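Side-chain contacts in A-type flavoprotein (PDB 2Q9U), which probably reduces dioxygen at a diiron centre, drawing electrons from a bound flavin mononucleotide, and so acts as an oxygen scavenger in the parasite Giardia intestinalis: residues H304-G309 and L336-G341; N331-L336 and D366-D371. All coordinates share one frame; numbering follows the deposited sequence.

Contact 1: H304-G309 and L336-G341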
loop_
_atom_site.group_PDB
_atom_site.type_symbol
_atom_site.label_atom_id
_atom_site.label_comp_id
_atom_site.label_asym_id
_atom_site.label_seq_id
_atom_site.Cartn_x
_atom_site.Cartn_y
_atom_site.Cartn_z
ATOM N N HIS A 304 17.833 -2.151 11.117
ATOM C CA HIS A 304 18.159 -3.311 11.919
ATOM C C HIS A 304 19.551 -3.849 11.683
ATOM O O HIS A 304 20.220 -4.228 12.628
ATOM C CB HIS A 304 17.053 -4.393 11.839
ATOM C CG HIS A 304 15.812 -3.983 12.565
ATOM N ND1 HIS A 304 15.771 -3.867 13.938
ATOM C CD2 HIS A 304 14.590 -3.604 12.119
ATOM C CE1 HIS A 304 14.563 -3.476 14.313
ATOM N NE2 HIS A 304 13.835 -3.296 13.227
ATOM N N THR A 305 19.991 -3.846 10.432
ATOM C CA THR A 305 21.357 -4.272 10.096
ATOM C C THR A 305 22.419 -3.326 10.681
ATOM O O THR A 305 23.514 -3.783 11.041
ATOM C CB THR A 305 21.570 -4.441 8.570
ATOM O OG1 THR A 305 21.265 -3.215 7.873
ATOM C CG2 THR A 305 20.682 -5.576 8.009
ATOM N N TYR A 306 22.123 -2.036 10.698
ATOM C CA TYR A 306 22.899 -1.026 11.427
ATOM C C TYR A 306 23.541 -1.503 12.751
ATOM O O TYR A 306 24.706 -1.406 12.928
ATOM C CB TYR A 306 22.065 0.242 11.625
ATOM C CG TYR A 306 22.636 1.320 12.516
ATOM C CD1 TYR A 306 23.573 2.177 12.069
ATOM C CD2 TYR A 306 22.187 1.497 13.803
ATOM C CE1 TYR A 306 24.073 3.177 12.879
ATOM C CE2 TYR A 306 22.673 2.453 14.614
ATOM C CZ TYR A 306 23.623 3.306 14.139
ATOM O OH TYR A 306 24.106 4.281 14.919
ATOM N N ASP A 307 22.721 -2.072 13.622
ATOM C CA ASP A 307 23.140 -2.338 14.993
ATOM C C ASP A 307 22.991 -3.816 15.338
ATOM O O ASP A 307 22.854 -4.180 16.507
ATOM C CB ASP A 307 22.335 -1.485 15.974
ATOM C CG ASP A 307 20.873 -1.885 16.031
ATOM O OD1 ASP A 307 20.451 -2.719 15.203
ATOM O OD2 ASP A 307 20.147 -1.365 16.904
ATOM N N SER A 308 23.019 -4.664 14.315
ATOM C CA SER A 308 23.128 -6.109 14.516
ATOM C C SER A 308 24.604 -6.469 14.616
ATOM O O SER A 308 25.452 -5.868 13.930
ATOM C CB SER A 308 22.501 -6.877 13.329
ATOM O OG SER A 308 21.106 -6.664 13.250
ATOM N N GLY A 309 24.890 -7.470 15.438
ATOM C CA GLY A 309 26.223 -8.042 15.565
ATOM C C GLY A 309 26.437 -9.101 14.501
ATOM O O GLY A 309 27.568 -9.454 14.211
ATOM N N LEU A 336 25.170 1.410 1.741
ATOM C CA LEU A 336 25.296 2.036 3.059
ATOM C C LEU A 336 26.397 1.448 3.940
ATOM O O LEU A 336 26.653 1.980 5.002
ATOM C CB LEU A 336 23.921 2.032 3.780
ATOM C CG LEU A 336 22.867 2.988 3.189
ATOM C CD1 LEU A 336 21.438 2.585 3.638
ATOM C CD2 LEU A 336 23.150 4.461 3.499
ATOM N N THR A 337 27.033 0.359 3.498
ATOM C CA THR A 337 28.182 -0.302 4.191
ATOM C C THR A 337 27.859 -0.870 5.589
ATOM O O THR A 337 28.767 -1.236 6.348
ATOM C CB THR A 337 29.474 0.635 4.305
ATOM O OG1 THR A 337 29.283 1.621 5.344
ATOM C CG2 THR A 337 29.778 1.338 2.986
ATOM N N LEU A 338 26.562 -0.993 5.893
ATOM C CA LEU A 338 26.065 -1.360 7.222
ATOM C C LEU A 338 26.512 -2.717 7.747
ATOM O O LEU A 338 26.537 -2.919 8.946
ATOM C CB LEU A 338 24.538 -1.324 7.220
ATOM C CG LEU A 338 23.968 0.052 6.850
ATOM C CD1 LEU A 338 22.442 -0.064 6.635
ATOM C CD2 LEU A 338 24.311 1.082 7.894
ATOM N N ILE A 339 26.855 -3.650 6.868
ATOM C CA ILE A 339 27.293 -4.963 7.366
ATOM C C ILE A 339 28.744 -5.295 7.031
ATOM O O ILE A 339 29.191 -6.440 7.193
ATOM C CB ILE A 339 26.348 -6.129 6.945
ATOM C CG1 ILE A 339 26.422 -6.392 5.426
ATOM C CG2 ILE A 339 24.894 -5.907 7.480
ATOM C CD1 ILE A 339 25.651 -7.641 4.957
ATOM N N LYS A 340 29.497 -4.295 6.591
ATOM C CA LYS A 340 30.918 -4.508 6.309
ATOM C C LYS A 340 31.595 -5.076 7.573
ATOM O O LYS A 340 31.421 -4.525 8.666
ATOM C CB LYS A 340 31.550 -3.186 5.869
ATOM C CG LYS A 340 33.023 -3.214 5.601
ATOM C CD LYS A 340 33.493 -1.794 5.246
ATOM C CE LYS A 340 32.973 -1.345 3.874
ATOM N NZ LYS A 340 33.866 -1.842 2.786
ATOM N N GLY A 341 32.331 -6.180 7.413
ATOM C CA GLY A 341 33.032 -6.847 8.517
ATOM C C GLY A 341 32.194 -7.737 9.429
ATOM O O GLY A 341 32.750 -8.397 10.303
HETATM O O HOH W 1 26.929 -0.788 10.688
#

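Contact 2: N331-L336 and D366-D371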
loop_
_atom_site.group_PDB
_atom_site.type_symbol
_atom_site.label_atom_id
_atom_site.label_comp_id
_atom_site.label_asym_id
_atom_site.label_seq_id
_atom_site.Cartn_x
_atom_site.Cartn_y
_atom_site.Cartn_z
ATOM N N ASN A 331 21.478 -4.485 -2.384
ATOM C CA ASN A 331 21.940 -3.225 -3.002
ATOM C C ASN A 331 21.989 -2.093 -1.963
ATOM O O ASN A 331 22.997 -1.366 -1.833
ATOM C CB ASN A 331 21.024 -2.843 -4.184
ATOM C CG ASN A 331 21.211 -1.372 -4.650
ATOM O OD1 ASN A 331 20.874 -0.433 -3.925
ATOM N ND2 ASN A 331 21.697 -1.185 -5.869
ATOM N N TYR A 332 20.895 -1.957 -1.217
ATOM C CA TYR A 332 20.744 -0.845 -0.294
ATOM C C TYR A 332 21.777 -0.964 0.825
ATOM O O TYR A 332 22.488 0.011 1.136
ATOM C CB TYR A 332 19.331 -0.835 0.307
ATOM C CG TYR A 332 18.979 0.474 0.954
ATOM C CD1 TYR A 332 19.169 1.693 0.278
ATOM C CD2 TYR A 332 18.457 0.514 2.228
ATOM C CE1 TYR A 332 18.811 2.918 0.899
ATOM C CE2 TYR A 332 18.079 1.714 2.830
ATOM C CZ TYR A 332 18.256 2.913 2.159
ATOM O OH TYR A 332 17.889 4.122 2.774
ATOM N N VAL A 333 21.863 -2.158 1.410
ATOM C CA VAL A 333 22.783 -2.428 2.512
ATOM C C VAL A 333 24.260 -2.285 2.086
ATOM O O VAL A 333 25.093 -1.743 2.852
ATOM C CB VAL A 333 22.465 -3.822 3.153
ATOM C CG1 VAL A 333 23.627 -4.323 3.968
ATOM C CG2 VAL A 333 21.206 -3.725 4.018
ATOM N N ARG A 334 24.573 -2.759 0.876
ATOM C CA ARG A 334 25.907 -2.614 0.279
ATOM C C ARG A 334 26.285 -1.133 0.170
ATOM O O ARG A 334 27.358 -0.744 0.619
ATOM C CB ARG A 334 25.975 -3.283 -1.111
ATOM C CG ARG A 334 27.314 -3.089 -1.883
ATOM C CD ARG A 334 27.288 -3.767 -3.278
ATOM N NE ARG A 334 26.573 -2.944 -4.283
ATOM C CZ ARG A 334 25.467 -3.285 -4.944
ATOM N NH1 ARG A 334 24.877 -4.469 -4.744
ATOM N NH2 ARG A 334 24.946 -2.437 -5.826
ATOM N N GLY A 335 25.392 -0.323 -0.404
ATOM C CA GLY A 335 25.629 1.115 -0.615
ATOM C C GLY A 335 25.883 1.828 0.704
ATOM O O GLY A 335 26.709 2.754 0.789
ATOM N N LEU A 336 25.170 1.410 1.741
ATOM C CA LEU A 336 25.296 2.036 3.059
ATOM C C LEU A 336 26.397 1.448 3.940
ATOM O O LEU A 336 26.653 1.980 5.002
ATOM C CB LEU A 336 23.921 2.032 3.780
ATOM C CG LEU A 336 22.867 2.988 3.189
ATOM C CD1 LEU A 336 21.438 2.585 3.638
ATOM C CD2 LEU A 336 23.150 4.461 3.499
ATOM N N ASP A 366 31.572 -10.232 -1.627
ATOM C CA ASP A 366 32.278 -9.333 -2.547
ATOM C C ASP A 366 31.671 -7.931 -2.649
ATOM O O ASP A 366 32.391 -6.946 -2.863
ATOM C CB ASP A 366 32.395 -9.955 -3.951
ATOM C CG ASP A 366 33.090 -11.315 -3.933
ATOM O OD1 ASP A 366 33.852 -11.600 -2.972
ATOM O OD2 ASP A 366 32.860 -12.100 -4.877
ATOM N N GLY A 367 30.351 -7.831 -2.487
ATOM C CA GLY A 367 29.673 -6.514 -2.528
ATOM C C GLY A 367 29.653 -5.867 -1.160
ATOM O O GLY A 367 30.215 -4.779 -0.982
ATOM N N CYS A 368 29.047 -6.534 -0.168
ATOM C CA CYS A 368 28.930 -5.926 1.172
ATOM C C CYS A 368 30.198 -6.019 2.012
ATOM O O CYS A 368 30.310 -5.357 3.044
ATOM C CB CYS A 368 27.758 -6.526 1.955
ATOM S SG CYS A 368 26.180 -6.325 1.128
ATOM N N LYS A 369 31.132 -6.866 1.591
ATOM C CA LYS A 369 32.325 -7.175 2.372
ATOM C C LYS A 369 32.049 -7.603 3.820
ATOM O O LYS A 369 32.748 -7.209 4.771
ATOM C CB LYS A 369 33.347 -6.046 2.227
ATOM C CG LYS A 369 33.884 -6.071 0.780
ATOM C CD LYS A 369 34.194 -4.720 0.262
ATOM C CE LYS A 369 34.311 -4.761 -1.240
ATOM N NZ LYS A 369 33.083 -4.314 -1.915
ATOM N N ALA A 370 31.030 -8.449 3.960
ATOM C CA ALA A 370 30.699 -9.071 5.216
ATOM C C ALA A 370 31.665 -10.238 5.472
ATOM O O ALA A 370 32.364 -10.696 4.557
ATOM C CB ALA A 370 29.248 -9.579 5.191
ATOM N N ASP A 371 31.691 -10.682 6.721
ATOM C CA ASP A 371 32.398 -11.892 7.151
ATOM C C ASP A 371 31.545 -13.130 6.838
ATOM O O ASP A 371 30.769 -13.621 7.685
ATOM C CB ASP A 371 32.716 -11.754 8.648
ATOM C CG ASP A 371 33.388 -12.987 9.245
ATOM O OD1 ASP A 371 33.786 -13.899 8.497
ATOM O OD2 ASP A 371 33.520 -13.032 10.493
HETATM O O HOH W 2 29.661 -1.967 0.852
#

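Contact 1: H304-G309 and L336-G341
Thr305 and Leu338 bring the last turn of helix 298-306 against the turn that follows helix 324-336, inside the flavodoxin-like domain, whose parallel five-stranded sheet has strand order 2-1-3-4-5. Van der Waals packing comes from Leu338 and Ile339. The side chains of Thr305 and Leu338 cross at about a right angle, with the CD1 methyl of Leu338 3.6 Å from Thr305 OG1. The other methyl of Leu338, CD2, meets the edge of the Tyr306 ring near its plane, 4.4 Å from CD1 of the tyrosine. That ring is also packed against Trp249 and His254, and its hydroxyl is hydrogen-bonded to Glu245. Ile339 adds its CG2 branch, which rests on Thr305 CB at 3.8 Å. This methyl lies beside the backbone N, while CG1 takes the place between N and the carbonyl carbon (chi1 69°).

No direct hydrogen bond joins the two segments. The hydroxyl of Thr305, although it faces leucine carbons, is satisfied within its own helix by Val301 O. Each segment is instead fixed internally. A type I beta turn from Thr337 to Lys340 is closed by Lys340 N bonding to Thr337 O, and Thr337, with positive phi, ends the helical run before it. On the other side Ser308 OG bonds back to His304 O at 2.7 Å, from above the carbonyl plane. Lys342, just beyond the turn, reaches across to the carbonyl oxygens of Thr305, Tyr306 and Ser308. The remaining polar link is a water bridge: one water donates to Leu338 O at 2.8 Å and to Tyr306 O at 3.2 Å.

Contact 2: N331-L336 and D366-D371
Arg334 and Cys368 mark the closest backbone approach, their CA atoms 4.6 Å apart, where the last turns of helix 324-336 meet the end of helix 356-367 and Lys369 leaves helical geometry with positive phi. At Gly367 no side chain stands between the arginine's aliphatic stem and the backbone, and the stem lies directly on it. Arg334 CG sits 3.5 Å from Gly367 O, and CD lies over the glycine CA at 3.7 Å. The chain runs out extended as far as CD, with CG anti to the backbone N (chi1 175°), and then bends at chi3 (80°). Beyond this bend the guanidinium forms a salt bridge through NH1 with Glu363, on the same helix as Gly367, while NH2 makes a weak hydrogen bond to Thr321 of the second subunit.

Cys368 fits in beside the base of the arginine. Its sulfur is 3.8 Å from Arg334 CB and also approaches Val333 CG1 at 4.3 Å, so this thiol spans two successive residues of the helix. Ile339 also packs against Val333.

No hydrogen bond joins the two segments directly; the polar groups of 366-371 bond within the segment and to water. Lys369 NZ curls back to donate to Asp366 O at 2.9 Å and, from above the carbonyl plane, to Gly367 O, a placement that would be expected to offset part of the negative end of the helix dipole. A water donates to Arg334 O at 2.6 Å and, more weakly, to Gly367 O. The arrangement is that of neighbouring helices on one face of a flavodoxin-like alpha/beta sandwich, joined at their C-terminal ends, which lie away from the FMN site.

Followed from the N terminus, the chain passes through 304-309, 331-336, its continuation 336-341 and finally 366-371, so the two contacts cross: contact 2 opens within the loop closed by contact 1 and ends beyond it. Contact 1 closes the excursion through strand 310-314 and helix 324-336; contact 2 closes the one through strand 344-350 and helix 356-367. Leu336 belongs to both, and their centres are 9 Å apart. Ile339 of contact 1 packs through CG1 on Cys368 CB of contact 2, and Gly341 N probably bonds to Lys369 O. Together they tie the C-terminal ends of three successive helices, 298-306, 324-336 and 356-367, within the flavodoxin-like domain.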